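Local coordinates for VP1 (Polyomavirus HPyV6, PDB 4PCG), which probably serves as the major structural building block of the polyomavirus capsid, assembling as pentamers of jelly-roll subunits, and takes part in attachment to host-cell receptors, at residues G132-P135 / R139-V142; A162-V167 / D180-E185; A242-L247 / S252-V257. All coordinates share one frame; numbering follows the deposited sequence.

The three contacts follow one another along the chain, each closing before the next opens, and all lie in or beside loops of the VP1 jelly-roll subunit. Interactions 1 and 2 are neighbours, their centres about 17 Å apart, joined through the three-stranded antiparallel sheet in which strand 129-132 lies between strands 163-166 and 177-179; Gly132 N and Thr163 O, 2.8 Å apart, probably hydrogen-bond. Interaction 3 spans the loop after strand 227-239 and the start of strand 256-274, its centre about 25 Å from that of interaction 1 and about 36 Å from that of interaction 2. All three touch a neighbouring subunit, so they also border the pentamer interfaces.

Interaction 1: residues G132-P135 / R139-V142; sequences GINP and RMNV
Asn134 supplies the polar part of this contact by reaching across to the backbone of Met140. Its ND2 donates to Met140 O over 2.9 Å, in a fairly straight bond with an N-H...O angle of 162°. The acceptor lies in the plane of the Asn134 amide, whereas the amide nitrogen sits well above the Met140 carbonyl plane. With CG anti to the backbone N (chi1 -174°), this torsion places the amide against Met140 O. Its other end turns back along its own loop: OD1 accepts from the backbone N of Asp136, so both ends of the amide are engaged and its rotation is fixed.

The apolar part belongs to Met140. Its chain bends at the thioether (chi3 83°), bringing CE to 3.9 Å from Pro135 CD, while SD stands 4.2 Å from Pro135 CG. Met140 CB also packs 3.7 Å from Asn134 OD1, placing the amide oxygen beside the methionine chain. Met140 also touches Leu53 and Ile176, and Ser100 of a neighbouring subunit.

Asn141 pairs through its backbone with Asp51 and Leu53, tying the loop's return to strand 52-53. The arrangement is a short loop connection between strands 129-132 and 141-142, braced by a side-chain-to-backbone bond, at a subunit interface of the jelly-roll VP1 pentamer.

Interaction 2: residues A162-V167 / D180-E185; sequences ATRKQV and DPTRNE
Asp180 OD2 receives Arg164 NE at 2.7 Å, anchoring a salt-bridge network of Arg164, Asp180 and Arg183. It fastens strand 163-166 to the loop that follows strand 177-179; these strands flank 129-132 in a three-stranded antiparallel sheet. The bond is moderately straight, with an N-H...O angle of 156°; the oxygen lies near the plane of the Arg164 guanidinium, but NE meets it from above the carboxylate plane. The two flat groups are 44° apart. Arg164 arrives with its chain extended from CG to NE, while its NH1 donates to Gly159 O, giving the guanidinium a second anchor.

The other carboxylate oxygen organises the loop. Asp180 OD1 accepts from Thr182 N at 2.9 Å, forming an Asx turn, and from Thr182 OG1 at 2.7 Å, both from the same face of the carboxylate. These two bonds, together with the one from Arg164, restrain the rotation of the acid. A type I beta turn from Asp180 to Arg183 overlaps the Asx turn: Asp180 O accepts from Arg183 N, while Asn184 ND2 reaches that carbonyl oxygen from the opposite face. Thr182 also packs against Ile26 of a neighbouring subunit, as does Arg164.

Arg183, in the same turn, adds a second positive charge. Its long approach to Asp180 is purely electrostatic, because OD2 lies well out of the guanidinium plane. The carboxylate, near both arginines, would probably offset the repulsion between them. Their guanidinium planes are inclined by 35°, and the aliphatic part of Arg164 meets the flat group of Arg183: Arg164 CD lies over the centre of one face, 3.8 Å from Arg183 CZ.

Interaction 3: residues A242-L247 / S252-V257; sequences AGNPTL and SQQRSV
Asn244 and Gln254 meet at about a right angle, with their amide planes turned 33° from each other. Asn244 ND2 donates to Gln254 OE1 at 2.9 Å along a nearly straight path (N-H...O 163°). The acceptor lies in the Asn244 amide plane, while the donor is only modestly tilted from the plane of the Gln254 carbonyl. Gln254 extends its chain beyond CG to present this oxygen. A water joins the same oxygen to the facing backbone, donating to Gln254 OE1 and to Pro245 O, each at 2.8 Å. The glutamine oxygen therefore receives two donors, one from a side chain and one from solvent.

Residues 242-247 lie in the loop between strands 227-239 and 256-274, antiparallel neighbours in the jelly-roll, and 252-257 lead from its 3-10 end into the second strand. The backbone of Asn244 and Thr246 pairs with Tyr103.

Arg255 crosses Thr246 at about a right angle. A bend at chi2 (102°) swings its guanidinium alongside the opposing loop, where NH1 donates to Thr246 OG1 at 3.0 Å; the hydroxyl lies near the guanidinium edge, somewhat tilted from its plane. Thr246 CG2 packs close to the same nitrogen. Leu247 approaches differently, obliquely over a face: its CD1 is offset toward the rim of the guanidinium and stands 3.8 Å from Arg255 NH2. Arg255 NE is hydrogen-bonded to Thr109 OG1 of a neighbouring subunit.

Interaction 1: residues G132-P135 / R139-V142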
ATOM      1  N   GLY B 132      28.684 -10.661  -1.233  1.00 15.47           N
ATOM      2  CA  GLY B 132      28.822 -10.112  -2.602  1.00 15.93           C
ATOM      3  C   GLY B 132      28.503 -11.164  -3.624  1.00 16.35           C
ATOM      4  O   GLY B 132      29.132 -12.231  -3.656  1.00 18.66           O
ATOM      5  N   ILE B 133      27.529 -10.870  -4.476  1.00 17.53           N
ATOM      6  CA  ILE B 133      27.054 -11.811  -5.480  1.00 18.29           C
ATOM      7  C   ILE B 133      26.923 -11.138  -6.842  1.00 18.15           C
ATOM      8  O   ILE B 133      26.347 -10.070  -6.962  1.00 17.96           O
ATOM      9  CB  ILE B 133      25.690 -12.404  -5.070  1.00 21.19           C
ATOM     10  CG1 ILE B 133      25.859 -13.241  -3.791  1.00 24.64           C
ATOM     11  CG2 ILE B 133      25.134 -13.312  -6.150  1.00 21.25           C
ATOM     12  CD1 ILE B 133      24.562 -13.582  -3.106  1.00 25.11           C
ATOM     13  N   ASN B 134      27.516 -11.771  -7.839  1.00 19.80           N
ATOM     14  CA  ASN B 134      27.345 -11.360  -9.237  1.00 20.54           C
ATOM     15  C   ASN B 134      26.074 -12.009  -9.750  1.00 19.83           C
ATOM     16  O   ASN B 134      25.984 -13.226  -9.778  1.00 20.27           O
ATOM     17  CB  ASN B 134      28.551 -11.790 -10.069  1.00 24.37           C
ATOM     18  CG  ASN B 134      28.486 -11.260 -11.487  1.00 27.81           C
ATOM     19  OD1 ASN B 134      27.408 -11.142 -12.069  1.00 22.17           O
ATOM     20  ND2 ASN B 134      29.641 -10.937 -12.052  1.00 26.63           N
ATOM     21  N   PRO B 135      25.068 -11.192 -10.118  1.00 20.65           N
ATOM     22  CA  PRO B 135      23.770 -11.736 -10.496  1.00 20.75           C
ATOM     23  C   PRO B 135      23.752 -12.457 -11.841  1.00 26.33           C
ATOM     24  O   PRO B 135      22.804 -13.192 -12.122  1.00 27.02           O
ATOM     25  CB  PRO B 135      22.866 -10.509 -10.560  1.00 21.24           C
ATOM     26  CG  PRO B 135      23.757  -9.335 -10.675  1.00 26.53           C
ATOM     27  CD  PRO B 135      25.085  -9.720 -10.083  1.00 20.62           C
ATOM     28  N   ARG B 139      27.973 -13.116 -17.930  1.00 30.14           N
ATOM     29  CA  ARG B 139      27.950 -11.911 -18.744  1.00 33.43           C
ATOM     30  C   ARG B 139      28.364 -10.638 -18.045  1.00 34.71           C
ATOM     31  O   ARG B 139      28.711  -9.687 -18.716  1.00 40.53           O
ATOM     32  CB  ARG B 139      26.547 -11.661 -19.285  1.00 32.33           C
ATOM     33  CG  ARG B 139      26.190 -12.390 -20.558  1.00 39.84           C
ATOM     34  CD  ARG B 139      24.681 -12.335 -20.783  1.00 40.10           C
ATOM     35  NE  ARG B 139      24.012 -13.131 -19.758  1.00 37.87           N
ATOM     36  CZ  ARG B 139      23.852 -14.449 -19.803  1.00 39.30           C
ATOM     37  NH1 ARG B 139      24.251 -15.150 -20.850  1.00 38.58           N
ATOM     38  NH2 ARG B 139      23.255 -15.076 -18.804  1.00 39.33           N
ATOM     39  N   MET B 140      28.249 -10.554 -16.725  1.00 30.21           N
ATOM     40  CA  MET B 140      28.435  -9.263 -16.078  1.00 28.76           C
ATOM     41  C   MET B 140      29.785  -9.189 -15.394  1.00 29.44           C
ATOM     42  O   MET B 140      30.218 -10.159 -14.788  1.00 28.25           O
ATOM     43  CB  MET B 140      27.325  -8.989 -15.063  1.00 30.63           C
ATOM     44  CG  MET B 140      27.065  -7.512 -14.869  1.00 38.38           C
ATOM     45  SD  MET B 140      26.005  -7.165 -13.468  1.00 36.31           S
ATOM     46  CE  MET B 140      27.184  -7.210 -12.136  1.00 44.40           C
ATOM     47  N   ASN B 141      30.426  -8.029 -15.498  1.00 27.43           N
ATOM     48  CA  ASN B 141      31.699  -7.764 -14.858  1.00 29.79           C
ATOM     49  C   ASN B 141      31.548  -6.614 -13.878  1.00 24.11           C
ATOM     50  O   ASN B 141      30.615  -5.811 -13.972  1.00 23.77           O
ATOM     51  CB  ASN B 141      32.754  -7.435 -15.928  1.00 30.72           C
ATOM     52  CG  ASN B 141      32.896  -8.550 -16.946  1.00 43.58           C
ATOM     53  OD1 ASN B 141      33.337  -9.640 -16.609  1.00 42.33           O
ATOM     54  ND2 ASN B 141      32.490  -8.291 -18.192  1.00 46.98           N
ATOM     55  N   VAL B 142      32.439  -6.556 -12.898  1.00 23.65           N
ATOM     56  CA  VAL B 142      32.500  -5.423 -11.979  1.00 20.82           C
ATOM     57  C   VAL B 142      33.805  -4.697 -12.272  1.00 19.91           C
ATOM     58  O   VAL B 142      34.881  -5.295 -12.280  1.00 21.90           O
ATOM     59  CB  VAL B 142      32.461  -5.871 -10.488  1.00 22.20           C
ATOM     60  CG1 VAL B 142      32.544  -4.677  -9.569  1.00 22.97           C
ATOM     61  CG2 VAL B 142      31.186  -6.638 -10.202  1.00 25.29           C
TER

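Interaction 2: residues A162-V167 / D180-E185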
ATOM      1  N   ALA B 162      29.855 -17.952  -1.179  1.00 21.93           N
ATOM      2  CA  ALA B 162      29.665 -16.583  -1.581  1.00 21.95           C
ATOM      3  C   ALA B 162      30.689 -15.720  -0.867  1.00 23.33           C
ATOM      4  O   ALA B 162      31.072 -15.989   0.270  1.00 23.56           O
ATOM      5  CB  ALA B 162      28.258 -16.110  -1.256  1.00 22.09           C
ATOM      6  N   THR B 163      31.143 -14.683  -1.538  1.00 20.26           N
ATOM      7  CA  THR B 163      32.165 -13.798  -0.989  1.00 20.26           C
ATOM      8  C   THR B 163      31.613 -13.000   0.174  1.00 20.20           C
ATOM      9  O   THR B 163      30.604 -12.306   0.060  1.00 18.37           O
ATOM     10  CB  THR B 163      32.701 -12.822  -2.050  1.00 21.41           C
ATOM     11  OG1 THR B 163      33.089 -13.565  -3.209  1.00 23.17           O
ATOM     12  CG2 THR B 163      33.879 -12.023  -1.505  1.00 22.07           C
ATOM     13  N   ARG B 164      32.281 -13.109   1.314  1.00 19.98           N
ATOM     14  CA  ARG B 164      31.856 -12.362   2.492  1.00 18.63           C
ATOM     15  C   ARG B 164      32.946 -11.407   2.943  1.00 21.17           C
ATOM     16  O   ARG B 164      34.126 -11.787   3.049  1.00 19.69           O
ATOM     17  CB  ARG B 164      31.490 -13.329   3.624  1.00 21.35           C
ATOM     18  CG  ARG B 164      30.112 -13.947   3.468  1.00 21.02           C
ATOM     19  CD  ARG B 164      29.814 -14.904   4.606  1.00 24.59           C
ATOM     20  NE  ARG B 164      28.368 -15.073   4.734  1.00 21.60           N
ATOM     21  CZ  ARG B 164      27.660 -16.018   4.128  1.00 23.90           C
ATOM     22  NH1 ARG B 164      28.238 -16.928   3.347  1.00 21.79           N
ATOM     23  NH2 ARG B 164      26.357 -16.074   4.336  1.00 28.57           N
ATOM     24  N   LYS B 165      32.565 -10.168   3.198  1.00 18.75           N
ATOM     25  CA  LYS B 165      33.458  -9.245   3.893  1.00 21.53           C
ATOM     26  C   LYS B 165      32.677  -8.136   4.568  1.00 17.25           C
ATOM     27  O   LYS B 165      31.481  -8.221   4.630  1.00 19.15           O
ATOM     28  CB  LYS B 165      34.562  -8.733   2.995  1.00 31.99           C
ATOM     29  CG  LYS B 165      34.111  -8.157   1.706  1.00 25.30           C
ATOM     30  CD  LYS B 165      35.302  -7.782   0.792  1.00 28.82           C
ATOM     31  CE  LYS B 165      36.361  -8.830   0.562  1.00 42.39           C
ATOM     32  NZ  LYS B 165      37.388  -8.353  -0.428  1.00 31.16           N
ATOM     33  N   GLN B 166      33.377  -7.128   5.081  1.00 16.69           N
ATOM     34  CA  GLN B 166      32.763  -5.982   5.724  1.00 18.55           C
ATOM     35  C   GLN B 166      32.936  -4.704   4.901  1.00 18.27           C
ATOM     36  O   GLN B 166      33.944  -4.524   4.167  1.00 17.40           O
ATOM     37  CB  GLN B 166      33.408  -5.804   7.104  1.00 21.59           C
ATOM     38  CG  GLN B 166      33.089  -6.950   8.056  1.00 26.19           C
ATOM     39  CD  GLN B 166      33.853  -6.892   9.366  1.00 24.88           C
ATOM     40  OE1 GLN B 166      35.063  -7.030   9.376  1.00 33.29           O
ATOM     41  NE2 GLN B 166      33.143  -6.629  10.470  1.00 26.09           N
ATOM     42  N   VAL B 167      31.956  -3.824   5.028  1.00 17.05           N
ATOM     43  CA  VAL B 167      31.989  -2.522   4.390  1.00 15.70           C
ATOM     44  C   VAL B 167      32.895  -1.559   5.172  1.00 15.08           C
ATOM     45  O   VAL B 167      32.499  -0.953   6.157  1.00 17.18           O
ATOM     46  CB  VAL B 167      30.583  -1.969   4.159  1.00 17.33           C
ATOM     47  CG1 VAL B 167      30.661  -0.615   3.465  1.00 16.88           C
ATOM     48  CG2 VAL B 167      29.774  -2.939   3.321  1.00 17.70           C
ATOM     49  N   ASP B 180      24.512  -9.219   5.458  1.00 13.78           N
ATOM     50  CA  ASP B 180      24.634 -10.626   5.721  1.00 16.18           C
ATOM     51  C   ASP B 180      23.860 -10.978   7.003  1.00 17.65           C
ATOM     52  O   ASP B 180      24.327 -10.641   8.090  1.00 16.99           O
ATOM     53  CB  ASP B 180      26.113 -10.969   5.930  1.00 17.07           C
ATOM     54  CG  ASP B 180      26.353 -12.472   6.090  1.00 16.47           C
ATOM     55  OD1 ASP B 180      25.386 -13.258   6.202  1.00 16.31           O
ATOM     56  OD2 ASP B 180      27.546 -12.875   6.116  1.00 17.37           O
ATOM     57  N   PRO B 181      22.698 -11.646   6.873  1.00 17.50           N
ATOM     58  CA  PRO B 181      21.913 -11.974   8.089  1.00 18.64           C
ATOM     59  C   PRO B 181      22.526 -13.053   8.956  1.00 18.44           C
ATOM     60  O   PRO B 181      22.071 -13.254  10.085  1.00 18.07           O
ATOM     61  CB  PRO B 181      20.544 -12.392   7.514  1.00 18.24           C
ATOM     62  CG  PRO B 181      20.889 -12.999   6.189  1.00 19.74           C
ATOM     63  CD  PRO B 181      22.032 -12.148   5.654  1.00 16.22           C
ATOM     64  N   THR B 182      23.563 -13.738   8.471  1.00 17.23           N
ATOM     65  CA  THR B 182      24.248 -14.735   9.274  1.00 19.78           C
ATOM     66  C   THR B 182      25.286 -14.097  10.184  1.00 18.12           C
ATOM     67  O   THR B 182      25.829 -14.776  11.023  1.00 17.84           O
ATOM     68  CB  THR B 182      24.960 -15.831   8.449  1.00 21.47           C
ATOM     69  OG1 THR B 182      26.129 -15.287   7.825  1.00 20.02           O
ATOM     70  CG2 THR B 182      23.995 -16.488   7.434  1.00 21.55           C
ATOM     71  N   ARG B 183      25.558 -12.810  10.021  1.00 16.90           N
ATOM     72  CA  ARG B 183      26.512 -12.082  10.860  1.00 17.23           C
ATOM     73  C   ARG B 183      25.827 -10.834  11.439  1.00 16.38           C
ATOM     74  O   ARG B 183      24.650 -10.913  11.842  1.00 16.41           O
ATOM     75  CB  ARG B 183      27.814 -11.815  10.088  1.00 17.76           C
ATOM     76  CG  ARG B 183      28.449 -13.110   9.582  1.00 19.72           C
ATOM     77  CD  ARG B 183      29.749 -12.876   8.814  1.00 18.53           C
ATOM     78  NE  ARG B 183      30.337 -14.146   8.461  1.00 21.14           N
ATOM     79  CZ  ARG B 183      31.562 -14.337   7.962  1.00 21.87           C
ATOM     80  NH1 ARG B 183      32.380 -13.332   7.709  1.00 22.09           N
ATOM     81  NH2 ARG B 183      31.964 -15.567   7.715  1.00 23.91           N
ATOM     82  N   ASN B 184      26.499  -9.695  11.457  1.00 15.11           N
ATOM     83  CA  ASN B 184      25.918  -8.455  11.971  1.00 15.86           C
ATOM     84  C   ASN B 184      25.334  -8.590  13.359  1.00 16.88           C
ATOM     85  O   ASN B 184      24.278  -8.006  13.659  1.00 17.45           O
ATOM     86  CB  ASN B 184      24.925  -7.885  10.982  1.00 14.76           C
ATOM     87  CG  ASN B 184      25.636  -7.359   9.737  1.00 16.57           C
ATOM     88  OD1 ASN B 184      26.490  -6.490   9.850  1.00 13.89           O
ATOM     89  ND2 ASN B 184      25.293  -7.887   8.563  1.00 15.14           N
ATOM     90  N   GLU B 185      26.078  -9.299  14.201  1.00 17.46           N
ATOM     91  CA  GLU B 185      25.629  -9.601  15.557  1.00 23.50           C
ATOM     92  C   GLU B 185      25.303  -8.356  16.396  1.00 26.48           C
ATOM     93  O   GLU B 185      24.331  -8.331  17.159  1.00 41.71           O
ATOM     94  CB  GLU B 185      26.685 -10.469  16.296  1.00 25.74           C
ATOM     95  CG  GLU B 185      26.836 -11.884  15.735  1.00 40.14           C
ATOM     96  CD  GLU B 185      27.711 -12.034  14.462  1.00 45.60           C
ATOM     97  OE1 GLU B 185      27.942 -13.197  14.046  1.00 61.20           O
ATOM     98  OE2 GLU B 185      28.188 -11.036  13.873  1.00 33.65           O
TER

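Interaction 3: residues A242-L247 / S252-V257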
ATOM      1  N   ALA B 242      18.566  17.930 -16.926  1.00 30.10           N
ATOM      2  CA  ALA B 242      17.683  19.109 -16.996  1.00 30.24           C
ATOM      3  C   ALA B 242      17.678  19.789 -18.366  1.00 33.77           C
ATOM      4  O   ALA B 242      18.740  20.028 -18.943  1.00 31.71           O
ATOM      5  CB  ALA B 242      18.065  20.102 -15.907  1.00 32.96           C
ATOM      6  N   GLY B 243      16.478  20.063 -18.885  1.00 28.92           N
ATOM      7  CA  GLY B 243      16.259  20.693 -20.164  1.00 30.71           C
ATOM      8  C   GLY B 243      16.352  19.814 -21.413  1.00 32.87           C
ATOM      9  O   GLY B 243      16.261  20.315 -22.533  1.00 29.60           O
ATOM     10  N   ASN B 244      16.579  18.515 -21.212  1.00 29.65           N
ATOM     11  CA  ASN B 244      16.712  17.524 -22.287  1.00 29.38           C
ATOM     12  C   ASN B 244      15.636  16.453 -22.191  1.00 26.53           C
ATOM     13  O   ASN B 244      15.160  16.154 -21.090  1.00 23.62           O
ATOM     14  CB  ASN B 244      18.067  16.824 -22.171  1.00 29.62           C
ATOM     15  CG  ASN B 244      19.223  17.717 -22.581  1.00 37.73           C
ATOM     16  OD1 ASN B 244      19.022  18.851 -22.977  1.00 38.93           O
ATOM     17  ND2 ASN B 244      20.444  17.181 -22.523  1.00 38.75           N
ATOM     18  N   PRO B 245      15.277  15.851 -23.330  1.00 28.15           N
ATOM     19  CA  PRO B 245      14.438  14.652 -23.296  1.00 27.75           C
ATOM     20  C   PRO B 245      15.140  13.504 -22.622  1.00 28.86           C
ATOM     21  O   PRO B 245      16.374  13.470 -22.559  1.00 27.53           O
ATOM     22  CB  PRO B 245      14.194  14.324 -24.774  1.00 28.86           C
ATOM     23  CG  PRO B 245      14.671  15.486 -25.543  1.00 32.68           C
ATOM     24  CD  PRO B 245      15.654  16.227 -24.700  1.00 29.17           C
ATOM     25  N   THR B 246      14.345  12.591 -22.080  1.00 25.59           N
ATOM     26  CA  THR B 246      14.843  11.396 -21.456  1.00 24.75           C
ATOM     27  C   THR B 246      13.793  10.294 -21.603  1.00 22.70           C
ATOM     28  O   THR B 246      12.740  10.519 -22.180  1.00 24.67           O
ATOM     29  CB  THR B 246      15.230  11.631 -19.986  1.00 22.78           C
ATOM     30  OG1 THR B 246      15.982  10.511 -19.491  1.00 25.65           O
ATOM     31  CG2 THR B 246      13.974  11.848 -19.100  1.00 25.22           C
ATOM     32  N   LEU B 247      14.132   9.100 -21.129  1.00 27.08           N
ATOM     33  CA  LEU B 247      13.279   7.908 -21.277  1.00 26.68           C
ATOM     34  C   LEU B 247      13.020   7.583 -22.729  1.00 26.62           C
ATOM     35  O   LEU B 247      11.905   7.263 -23.124  1.00 27.24           O
ATOM     36  CB  LEU B 247      11.953   8.070 -20.527  1.00 26.88           C
ATOM     37  CG  LEU B 247      11.334   6.769 -20.015  1.00 32.16           C
ATOM     38  CD1 LEU B 247      12.200   6.125 -18.938  1.00 31.90           C
ATOM     39  CD2 LEU B 247       9.939   7.049 -19.475  1.00 35.52           C
ATOM     40  N   SER B 252      19.557   7.778 -24.125  1.00 33.38           N
ATOM     41  CA  SER B 252      19.928   6.749 -23.150  1.00 39.88           C
ATOM     42  C   SER B 252      21.302   7.061 -22.558  1.00 37.99           C
ATOM     43  O   SER B 252      21.568   6.826 -21.387  1.00 36.11           O
ATOM     44  CB  SER B 252      19.901   5.352 -23.797  1.00 39.35           C
ATOM     45  OG  SER B 252      20.702   5.293 -24.954  1.00 40.64           O
ATOM     46  N   GLN B 253      22.168   7.635 -23.374  1.00 36.00           N
ATOM     47  CA  GLN B 253      23.521   7.993 -22.914  1.00 39.16           C
ATOM     48  C   GLN B 253      23.574   9.070 -21.801  1.00 42.44           C
ATOM     49  O   GLN B 253      24.663   9.416 -21.323  1.00 38.39           O
ATOM     50  CB  GLN B 253      24.411   8.396 -24.115  1.00 40.08           C
ATOM     51  CG  GLN B 253      24.285   9.845 -24.596  1.00 52.69           C
ATOM     52  CD  GLN B 253      23.042  10.168 -25.433  1.00 58.75           C
ATOM     53  OE1 GLN B 253      22.763  11.344 -25.681  1.00 63.93           O
ATOM     54  NE2 GLN B 253      22.304   9.144 -25.887  1.00 45.69           N
ATOM     55  N   GLN B 254      22.422   9.613 -21.398  1.00 32.63           N
ATOM     56  CA  GLN B 254      22.408  10.630 -20.370  1.00 33.02           C
ATOM     57  C   GLN B 254      21.711  10.174 -19.081  1.00 25.38           C
ATOM     58  O   GLN B 254      21.698  10.911 -18.121  1.00 29.01           O
ATOM     59  CB  GLN B 254      21.768  11.919 -20.915  1.00 31.62           C
ATOM     60  CG  GLN B 254      22.631  12.649 -21.942  1.00 40.36           C
ATOM     61  CD  GLN B 254      21.955  13.881 -22.539  1.00 40.37           C
ATOM     62  OE1 GLN B 254      20.887  14.310 -22.105  1.00 35.21           O
ATOM     63  NE2 GLN B 254      22.584  14.453 -23.542  1.00 39.61           N
ATOM     64  N   ARG B 255      21.188   8.954 -19.061  1.00 24.13           N
ATOM     65  CA  ARG B 255      20.384   8.470 -17.939  1.00 26.42           C
ATOM     66  C   ARG B 255      21.279   8.104 -16.749  1.00 23.46           C
ATOM     67  O   ARG B 255      22.229   7.379 -16.937  1.00 20.43           O
ATOM     68  CB  ARG B 255      19.610   7.253 -18.418  1.00 34.35           C
ATOM     69  CG  ARG B 255      18.425   6.897 -17.569  1.00 32.54           C
ATOM     70  CD  ARG B 255      17.108   7.344 -18.194  1.00 28.31           C
ATOM     71  NE  ARG B 255      16.016   6.951 -17.298  1.00 23.83           N
ATOM     72  CZ  ARG B 255      15.117   7.776 -16.768  1.00 23.47           C
ATOM     73  NH1 ARG B 255      15.102   9.072 -17.067  1.00 23.22           N
ATOM     74  NH2 ARG B 255      14.176   7.286 -15.969  1.00 23.98           N
ATOM     75  N   SER B 256      20.991   8.644 -15.572  1.00 19.48           N
ATOM     76  CA  SER B 256      21.856   8.546 -14.385  1.00 20.35           C
ATOM     77  C   SER B 256      21.070   8.101 -13.171  1.00 17.77           C
ATOM     78  O   SER B 256      19.868   8.351 -13.089  1.00 16.67           O
ATOM     79  CB  SER B 256      22.479   9.907 -14.092  1.00 21.99           C
ATOM     80  OG  SER B 256      23.217  10.320 -15.243  1.00 28.65           O
ATOM     81  N   VAL B 257      21.751   7.461 -12.221  1.00 17.30           N
ATOM     82  CA  VAL B 257      21.133   7.080 -10.972  1.00 15.73           C
ATOM     83  C   VAL B 257      20.972   8.312 -10.071  1.00 17.28           C
ATOM     84  O   VAL B 257      21.895   9.097  -9.951  1.00 16.82           O
ATOM     85  CB  VAL B 257      21.972   6.039 -10.222  1.00 16.88           C
ATOM     86  CG1 VAL B 257      21.390   5.775  -8.843  1.00 18.71           C
ATOM     87  CG2 VAL B 257      22.070   4.755 -11.031  1.00 17.10           C
TER
HETATM   88  O   HOH W   1      18.556  13.371 -20.797  1.00 27.53           O